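PDB 6ORM: peruvianin-I from Thevetia peruviana, which shows proteolytic activity as a germin-like member of the cupin family in plant latex and is classed as a cysteine peptidase. Local coordinates for residues F10-L15 / A30-D35; Y24-P29 / A66-G71; N112-Y117 / G132-T137. All coordinates share one frame; numbering follows the deposited sequence.

Contact 1: F10-L15 / A30-D35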
loop_
_atom_site.group_PDB
_atom_site.type_symbol
_atom_site.label_atom_id
_atom_site.label_comp_id
_atom_site.label_asym_id
_atom_site.label_seq_id
_atom_site.Cartn_x
_atom_site.Cartn_y
_atom_site.Cartn_z
ATOM N N PHE A 10 2.944 -3.436 -17.962
ATOM C CA PHE A 10 1.573 -3.905 -18.070
ATOM C C PHE A 10 1.570 -5.417 -17.913
ATOM O O PHE A 10 2.619 -6.066 -17.906
ATOM C CB PHE A 10 0.924 -3.477 -19.394
ATOM C CG PHE A 10 1.742 -3.804 -20.605
ATOM C CD1 PHE A 10 1.732 -5.083 -21.139
ATOM C CD2 PHE A 10 2.520 -2.833 -21.213
ATOM C CE1 PHE A 10 2.485 -5.387 -22.252
ATOM C CE2 PHE A 10 3.276 -3.130 -22.329
ATOM C CZ PHE A 10 3.259 -4.409 -22.851
ATOM N N CYS A 11 0.367 -5.968 -17.796
ATOM C CA CYS A 11 0.186 -7.368 -17.440
ATOM C C CYS A 11 -1.230 -7.783 -17.808
ATOM O O CYS A 11 -2.099 -7.866 -16.935
ATOM C CB CYS A 11 0.452 -7.569 -15.944
ATOM S SG CYS A 11 0.736 -9.268 -15.413
ATOM N N LEU A 12 -1.479 -8.022 -19.097
ATOM C CA LEU A 12 -2.844 -8.235 -19.563
ATOM C C LEU A 12 -3.427 -9.489 -18.932
ATOM O O LEU A 12 -2.818 -10.560 -18.977
ATOM C CB LEU A 12 -2.878 -8.363 -21.085
ATOM C CG LEU A 12 -2.079 -7.379 -21.934
ATOM C CD1 LEU A 12 -2.288 -7.703 -23.401
ATOM C CD2 LEU A 12 -2.481 -5.952 -21.634
ATOM N N ALA A 13 -4.613 -9.346 -18.344
ATOM C CA ALA A 13 -5.283 -10.477 -17.720
ATOM C C ALA A 13 -5.453 -11.620 -18.715
ATOM O O ALA A 13 -5.996 -11.436 -19.808
ATOM C CB ALA A 13 -6.644 -10.047 -17.167
ATOM N N ASP A 14 -4.971 -12.801 -18.336
ATOM C CA ASP A 14 -5.268 -14.032 -19.069
ATOM C C ASP A 14 -6.577 -14.567 -18.511
ATOM O O ASP A 14 -6.595 -15.251 -17.485
ATOM C CB ASP A 14 -4.132 -15.041 -18.925
ATOM C CG ASP A 14 -4.390 -16.325 -19.702
ATOM O OD1 ASP A 14 -5.447 -16.434 -20.363
ATOM O OD2 ASP A 14 -3.530 -17.229 -19.655
ATOM N N LEU A 15 -7.681 -14.244 -19.182
ATOM C CA LEU A 15 -9.006 -14.611 -18.671
ATOM C C LEU A 15 -9.350 -16.080 -18.843
ATOM O O LEU A 15 -10.336 -16.527 -18.230
ATOM C CB LEU A 15 -10.068 -13.751 -19.357
ATOM C CG LEU A 15 -9.898 -12.254 -19.130
ATOM C CD1 LEU A 15 -10.975 -11.489 -19.879
ATOM C CD2 LEU A 15 -9.932 -11.937 -17.644
ATOM N N ALA A 30 5.256 -9.674 -24.153
ATOM C CA ALA A 30 5.858 -9.532 -25.471
ATOM C C ALA A 30 4.838 -9.715 -26.586
ATOM O O ALA A 30 5.086 -9.275 -27.714
ATOM C CB ALA A 30 7.005 -10.531 -25.639
ATOM N N LEU A 31 3.704 -10.349 -26.294
ATOM C CA LEU A 31 2.655 -10.573 -27.278
ATOM C C LEU A 31 1.628 -9.451 -27.321
ATOM O O LEU A 31 0.767 -9.458 -28.207
ATOM C CB LEU A 31 1.946 -11.904 -27.001
ATOM C CG LEU A 31 2.849 -13.137 -27.064
ATOM C CD1 LEU A 31 2.044 -14.409 -26.849
ATOM C CD2 LEU A 31 3.600 -13.183 -28.389
ATOM N N ALA A 32 1.687 -8.505 -26.386
ATOM C CA ALA A 32 0.741 -7.397 -26.378
ATOM C C ALA A 32 0.905 -6.531 -27.623
ATOM O O ALA A 32 2.015 -6.327 -28.120
ATOM C CB ALA A 32 0.930 -6.550 -25.121
ATOM N N THR A 33 -0.219 -6.034 -28.135
ATOM C CA THR A 33 -0.242 -5.123 -29.270
ATOM C C THR A 33 -1.068 -3.896 -28.906
ATOM O O THR A 33 -1.680 -3.828 -27.837
ATOM C CB THR A 33 -0.813 -5.792 -30.531
ATOM O OG1 THR A 33 -2.214 -6.032 -30.353
ATOM C CG2 THR A 33 -0.104 -7.112 -30.815
ATOM N N SER A 34 -1.065 -2.910 -29.810
ATOM C CA SER A 34 -1.838 -1.689 -29.593
ATOM C C SER A 34 -3.307 -1.986 -29.309
ATOM O O SER A 34 -3.932 -1.317 -28.478
ATOM C CB SER A 34 -1.705 -0.762 -30.800
ATOM O OG SER A 34 -0.361 -0.356 -30.981
ATOM N N ASP A 35 -3.875 -2.986 -29.992
ATOM C CA ASP A 35 -5.292 -3.301 -29.828
ATOM C C ASP A 35 -5.640 -3.712 -28.405
ATOM O O ASP A 35 -6.802 -3.595 -28.004
ATOM C CB ASP A 35 -5.703 -4.428 -30.779
ATOM C CG ASP A 35 -5.750 -3.989 -32.227
ATOM O OD1 ASP A 35 -6.056 -2.807 -32.479
ATOM O OD2 ASP A 35 -5.500 -4.831 -33.117
#
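Phe-10 and Leu-12 converge on the methyl group of Ala-32, and the contact between the two loops is wholly apolar. The ring of Phe-10 reaches the methyl with one corner: CE1 lies 3.5 Å from Ala-32 CB, and CZ follows at 3.9 Å, the ring set obliquely to the methyl. Its CG sits between the backbone N and the carbonyl carbon (chi1 51°), which carries the ring out toward residues 30-35. From two residues further on, Leu-12 sends one branch, with CD1 3.8 Å from the same CB, so that a single small side chain is held by an aromatic corner and a methyl together.

Aromatic packing extends the apolar patch, since Phe-10 makes edge-to-face contacts with Phe-37 and with Tyr-117 of a neighbouring subunit. Farther along residues 30-35, Ser-34 OG bonds to Val-118 N and Asp-35 OD1 forms a salt bridge with Lys-119, both of that neighbouring subunit. Cys-11, between the two contacting residues, is tied by a disulfide to Cys-26, closing the loop between those cysteines. The arrangement is that of the disulfide-closed N-terminal extension of germin-like proteins, packed at a subunit interface.

Contact 2: Y24-P29 / A66-G71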
loop_
_atom_site.group_PDB
_atom_site.type_symbol
_atom_site.label_atom_id
_atom_site.label_comp_id
_atom_site.label_asym_id
_atom_site.label_seq_id
_atom_site.Cartn_x
_atom_site.Cartn_y
_atom_site.Cartn_z
ATOM N N TYR A 24 -5.384 -11.509 -11.538
ATOM C CA TYR A 24 -5.355 -12.403 -12.686
ATOM C C TYR A 24 -3.917 -12.723 -13.063
ATOM O O TYR A 24 -3.047 -11.842 -12.986
ATOM C CB TYR A 24 -6.049 -11.791 -13.909
ATOM C CG TYR A 24 -7.548 -11.690 -13.818
ATOM C CD1 TYR A 24 -8.352 -12.807 -14.003
ATOM C CD2 TYR A 24 -8.164 -10.471 -13.574
ATOM C CE1 TYR A 24 -9.729 -12.711 -13.932
ATOM C CE2 TYR A 24 -9.534 -10.367 -13.502
ATOM C CZ TYR A 24 -10.312 -11.489 -13.681
ATOM O OH TYR A 24 -11.681 -11.378 -13.608
ATOM N N PRO A 25 -3.639 -13.955 -13.483
ATOM C CA PRO A 25 -2.391 -14.207 -14.204
ATOM C C PRO A 25 -2.399 -13.448 -15.520
ATOM O O PRO A 25 -3.446 -13.023 -16.018
ATOM C CB PRO A 25 -2.385 -15.724 -14.430
ATOM C CG PRO A 25 -3.749 -16.200 -14.113
ATOM C CD PRO A 25 -4.489 -15.151 -13.352
ATOM N N CYS A 26 -1.216 -13.271 -16.089
ATOM C CA CYS A 26 -1.083 -12.421 -17.255
ATOM C C CYS A 26 -0.673 -13.224 -18.480
ATOM O O CYS A 26 -0.088 -14.307 -18.383
ATOM C CB CYS A 26 -0.061 -11.310 -17.008
ATOM S SG CYS A 26 -0.243 -10.461 -15.439
ATOM N N ARG A 27 -1.010 -12.678 -19.642
ATOM C CA ARG A 27 -0.440 -13.135 -20.895
ATOM C C ARG A 27 0.984 -12.611 -21.035
ATOM O O ARG A 27 1.395 -11.664 -20.359
ATOM C CB ARG A 27 -1.306 -12.696 -22.069
ATOM C CG ARG A 27 -2.739 -13.173 -21.946
ATOM C CD ARG A 27 -3.559 -12.777 -23.147
ATOM N NE ARG A 27 -4.786 -12.098 -22.749
ATOM C CZ ARG A 27 -5.288 -11.047 -23.382
ATOM N NH1 ARG A 27 -4.675 -10.558 -24.452
ATOM N NH2 ARG A 27 -6.407 -10.489 -22.953
ATOM N N ASN A 28 1.738 -13.241 -21.928
ATOM C CA ASN A 28 3.103 -12.832 -22.232
ATOM C C ASN A 28 3.118 -11.387 -22.718
ATOM O O ASN A 28 2.596 -11.093 -23.801
ATOM C CB ASN A 28 3.702 -13.769 -23.282
ATOM C CG ASN A 28 5.171 -13.495 -23.555
ATOM O OD1 ASN A 28 5.728 -12.489 -23.117
ATOM N ND2 ASN A 28 5.808 -14.407 -24.279
ATOM N N PRO A 29 3.717 -10.464 -21.956
ATOM C CA PRO A 29 3.700 -9.048 -22.364
ATOM C C PRO A 29 4.345 -8.800 -23.714
ATOM O O PRO A 29 4.008 -7.808 -24.371
ATOM C CB PRO A 29 4.470 -8.339 -21.239
ATOM C CG PRO A 29 4.550 -9.318 -20.116
ATOM C CD PRO A 29 4.467 -10.684 -20.708
ATOM N N ALA A 66 -6.284 -5.227 -20.156
ATOM C CA ALA A 66 -5.174 -4.313 -19.919
ATOM C C ALA A 66 -5.286 -3.569 -18.594
ATOM O O ALA A 66 -4.292 -2.987 -18.150
ATOM C CB ALA A 66 -5.063 -3.308 -21.067
ATOM N N LEU A 67 -6.463 -3.561 -17.962
ATOM C CA LEU A 67 -6.604 -2.929 -16.655
ATOM C C LEU A 67 -5.920 -3.719 -15.548
ATOM O O LEU A 67 -5.677 -3.166 -14.469
ATOM C CB LEU A 67 -8.085 -2.749 -16.315
ATOM C CG LEU A 67 -8.848 -1.748 -17.181
ATOM C CD1 LEU A 67 -10.301 -1.658 -16.736
ATOM C CD2 LEU A 67 -8.175 -0.381 -17.135
ATOM N N ASN A 68 -5.614 -4.992 -15.789
ATOM C CA ASN A 68 -5.004 -5.836 -14.771
ATOM C C ASN A 68 -3.708 -5.210 -14.268
ATOM O O ASN A 68 -2.832 -4.843 -15.058
ATOM C CB ASN A 68 -4.748 -7.229 -15.351
ATOM C CG ASN A 68 -4.342 -8.245 -14.300
ATOM O OD1 ASN A 68 -4.936 -8.325 -13.223
ATOM N ND2 ASN A 68 -3.327 -9.042 -14.617
ATOM N N THR A 69 -3.612 -5.059 -12.943
ATOM C CA THR A 69 -2.522 -4.485 -12.157
ATOM C C THR A 69 -2.492 -2.955 -12.183
ATOM O O THR A 69 -1.669 -2.366 -11.483
ATOM C CB THR A 69 -1.122 -4.992 -12.571
ATOM O OG1 THR A 69 -0.743 -4.381 -13.813
ATOM C CG2 THR A 69 -1.098 -6.515 -12.707
ATOM N N LEU A 70 -3.354 -2.284 -12.949
ATOM C CA LEU A 70 -3.210 -0.850 -13.164
ATOM C C LEU A 70 -4.178 -0.004 -12.342
ATOM O O LEU A 70 -4.141 1.226 -12.444
ATOM C CB LEU A 70 -3.359 -0.533 -14.656
ATOM C CG LEU A 70 -2.279 -1.186 -15.528
ATOM C CD1 LEU A 70 -2.348 -0.691 -16.966
ATOM C CD2 LEU A 70 -0.883 -0.959 -14.947
ATOM N N GLY A 71 -5.045 -0.627 -11.542
ATOM C CA GLY A 71 -5.705 0.067 -10.453
ATOM C C GLY A 71 -6.913 0.910 -10.794
ATOM O O GLY A 71 -7.300 1.757 -9.981
HETATM O O HOH W 1 -3.497 -9.205 -11.051
#
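Asn-68 turns its amide against Tyr-24 and Cys-26, joining the disulfide-closed N-terminal loop of the germin-like fold to the turn that leads into strand 73-79. With CG anti to the backbone N (chi1 -170°), the side chain extends from the turn toward residues 24-26. Its amide plane stands 73° from the Tyr-24 ring; OD1 lies near the plane of that ring, off its edge, 3.9 Å from Tyr-24 CD2 and 3.7 Å from Tyr-24 CB.

The two ends of the amide do different work. ND2 donates to Tyr-24 O over 3.3 Å, approaching from above the carbonyl plane, 46° out of it, and also bonds to Cys-11 O, its stronger partner. The same nitrogen lies 3.5 Å from Cys-26 SG, beside the Cys-11 to Cys-26 disulfide. Asn-68 OD1 accepts from Gln-154 NE2 and, at 2.8 Å, from the O of water 1. This water in turn accepts from Tyr-24 N. Both polar atoms of this buried amide are thus satisfied, and its rotation is probably fixed. With an alanine here, Tyr-24 O and Cys-11 O would probably lose their amide donor and the bridging water its acceptor.

Asn-68 sits in a type II turn from Leu-67 to Leu-70, closed where Leu-70 N bonds to Leu-67 O at 2.9 Å.

Contact 3: N112-Y117 / G132-T137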
loop_
_atom_site.group_PDB
_atom_site.type_symbol
_atom_site.label_atom_id
_atom_site.label_comp_id
_atom_site.label_asym_id
_atom_site.label_seq_id
_atom_site.Cartn_x
_atom_site.Cartn_y
_atom_site.Cartn_z
ATOM N N ASN A 112 -21.116 7.588 10.406
ATOM C CA ASN A 112 -21.506 8.310 11.617
ATOM C C ASN A 112 -23.025 8.453 11.613
ATOM O O ASN A 112 -23.572 9.451 11.142
ATOM C CB ASN A 112 -20.808 9.661 11.692
ATOM C CG ASN A 112 -21.076 10.383 12.995
ATOM O OD1 ASN A 112 -21.580 9.794 13.950
ATOM N ND2 ASN A 112 -20.740 11.668 13.043
ATOM N N ASP A 113 -23.710 7.438 12.144
ATOM C CA ASP A 113 -25.177 7.389 12.187
ATOM C C ASP A 113 -25.804 7.596 10.810
ATOM O O ASP A 113 -26.904 8.139 10.693
ATOM C CB ASP A 113 -25.738 8.422 13.172
ATOM C CG ASP A 113 -25.409 8.096 14.611
ATOM O OD1 ASP A 113 -25.191 6.903 14.920
ATOM O OD2 ASP A 113 -25.373 9.033 15.437
ATOM N N ASN A 114 -25.113 7.142 9.763
ATOM C CA ASN A 114 -25.642 7.171 8.401
ATOM C C ASN A 114 -26.100 8.573 8.006
ATOM O O ASN A 114 -27.156 8.753 7.396
ATOM C CB ASN A 114 -26.782 6.161 8.232
ATOM C CG ASN A 114 -26.284 4.736 8.106
ATOM O OD1 ASN A 114 -25.084 4.496 7.993
ATOM N ND2 ASN A 114 -27.207 3.783 8.121
ATOM N N GLN A 115 -25.308 9.582 8.371
ATOM C CA GLN A 115 -25.568 10.923 7.864
ATOM C C GLN A 115 -25.532 10.902 6.341
ATOM O O GLN A 115 -24.615 10.339 5.736
ATOM C CB GLN A 115 -24.547 11.921 8.410
ATOM C CG GLN A 115 -24.713 13.323 7.832
ATOM C CD GLN A 115 -24.052 14.397 8.675
ATOM O OE1 GLN A 115 -23.527 14.120 9.754
ATOM N NE2 GLN A 115 -24.070 15.632 8.182
ATOM N N LEU A 116 -26.538 11.513 5.725
ATOM C CA LEU A 116 -26.718 11.452 4.283
ATOM C C LEU A 116 -26.154 12.707 3.634
ATOM O O LEU A 116 -26.488 13.824 4.041
ATOM C CB LEU A 116 -28.196 11.286 3.927
ATOM C CG LEU A 116 -28.532 11.378 2.438
ATOM C CD1 LEU A 116 -27.818 10.288 1.644
ATOM C CD2 LEU A 116 -30.041 11.323 2.211
ATOM N N TYR A 117 -25.276 12.519 2.650
ATOM C CA TYR A 117 -24.757 13.599 1.818
ATOM C C TYR A 117 -25.288 13.373 0.408
ATOM O O TYR A 117 -24.891 12.415 -0.263
ATOM C CB TYR A 117 -23.229 13.631 1.860
ATOM C CG TYR A 117 -22.698 13.740 3.273
ATOM C CD1 TYR A 117 -22.537 12.609 4.064
ATOM C CD2 TYR A 117 -22.394 14.977 3.830
ATOM C CE1 TYR A 117 -22.073 12.703 5.362
ATOM C CE2 TYR A 117 -21.926 15.081 5.130
ATOM C CZ TYR A 117 -21.768 13.942 5.889
ATOM O OH TYR A 117 -21.303 14.039 7.178
ATOM N N GLY A 132 -16.559 1.905 -0.046
ATOM C CA GLY A 132 -17.363 0.997 0.740
ATOM C C GLY A 132 -18.645 1.572 1.296
ATOM O O GLY A 132 -19.440 0.820 1.876
ATOM N N LEU A 133 -18.879 2.874 1.141
ATOM C CA LEU A 133 -20.014 3.513 1.788
ATOM C C LEU A 133 -21.281 3.323 0.965
ATOM O O LEU A 133 -21.260 3.381 -0.269
ATOM C CB LEU A 133 -19.743 5.003 2.002
ATOM C CG LEU A 133 -18.594 5.349 2.953
ATOM C CD1 LEU A 133 -18.668 6.812 3.373
ATOM C CD2 LEU A 133 -18.598 4.430 4.172
ATOM N N MET A 134 -22.386 3.093 1.669
ATOM C CA MET A 134 -23.685 2.903 1.038
ATOM C C MET A 134 -24.074 4.145 0.250
ATOM O O MET A 134 -23.942 5.269 0.740
ATOM C CB MET A 134 -24.729 2.598 2.116
ATOM C CG MET A 134 -26.142 2.330 1.628
ATOM S SD MET A 134 -27.167 1.725 2.985
ATOM C CE MET A 134 -26.941 3.045 4.175
ATOM N N HIS A 135 -24.546 3.943 -0.979
ATOM C CA HIS A 135 -24.879 5.056 -1.855
ATOM C C HIS A 135 -26.037 4.665 -2.762
ATOM O O HIS A 135 -26.484 3.514 -2.779
ATOM C CB HIS A 135 -23.665 5.503 -2.683
ATOM C CG HIS A 135 -23.118 4.439 -3.581
ATOM N ND1 HIS A 135 -22.143 3.552 -3.176
ATOM C CD2 HIS A 135 -23.403 4.123 -4.866
ATOM C CE1 HIS A 135 -21.852 2.735 -4.173
ATOM N NE2 HIS A 135 -22.601 3.062 -5.211
ATOM N N PHE A 136 -26.515 5.644 -3.529
ATOM C CA PHE A 136 -27.637 5.433 -4.431
ATOM C C PHE A 136 -27.626 6.505 -5.507
ATOM O O PHE A 136 -27.021 7.569 -5.348
ATOM C CB PHE A 136 -28.978 5.460 -3.687
ATOM C CG PHE A 136 -29.286 6.788 -3.045
ATOM C CD1 PHE A 136 -29.891 7.807 -3.768
ATOM C CD2 PHE A 136 -28.976 7.016 -1.715
ATOM C CE1 PHE A 136 -30.168 9.025 -3.180
ATOM C CE2 PHE A 136 -29.255 8.231 -1.122
ATOM C CZ PHE A 136 -29.851 9.235 -1.853
ATOM N N THR A 137 -28.327 6.211 -6.599
ATOM C CA THR A 137 -28.646 7.188 -7.627
ATOM C C THR A 137 -30.109 7.029 -8.011
ATOM O O THR A 137 -30.595 5.906 -8.172
ATOM C CB THR A 137 -27.765 7.014 -8.874
ATOM O OG1 THR A 137 -26.391 6.886 -8.487
ATOM C CG2 THR A 137 -27.915 8.204 -9.796
#
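The ring of Phe-136 meets Leu-116 at its edge: Leu-116 CD1 lies near the ring plane, 3.7 Å from CE2 and 4.2 Å from CZ of Phe-136. The leucine therefore abuts the rim of the ring, and the two side chains cross at about a right angle. Phe-136 has its CG between the backbone N and the carbonyl carbon (chi1 63°), a setting that swings the ring out toward residues 112-117. The other flat group, the imidazole of His-135, turns away from this contact; at its edge, in the ring plane, ND1 donates to Leu-133 O over 3.0 Å in a nearly straight bond of 168°.

A second, looser touch is made by the terminal CE of Met-134, which comes up against the end of the Asn-114 side chain. Met-134 also packs on Gln-159 of another subunit. Strand 104-109 runs between the two segments, pairing with both, and its Tyr-109 packs against Met-134 and Phe-136. The Leu-116 to Phe-136 pair thus bridges the outer strands of a three-stranded antiparallel sheet over the middle one. Gly-132 and His-135 fit the Gly-x-x-His pattern of the second conserved motif of the cupin fold, as in germin-like proteins.

How the contacts relate
Contacts 1 and 2 are buried and lie side by side, their centres 7 Å apart; contact 1 joins two N-terminal loops, and contact 2 ties the same N-terminal region to the turn before strand 73-79. Contact 3 belongs to the cupin sheet on the opposite side of the chain's centre, 38 Å from contact 1 and 33 Å from contact 2 between centres, and is only partly buried. The chemistry differs accordingly: contact 1 is purely apolar, contact 2 relies on one buried amide and a water, and contact 3 is mainly a hydrophobic touch between outer strands. Residues 112-117 of one subunit also face residues 10-15 of another, so these segments meet across the assembly.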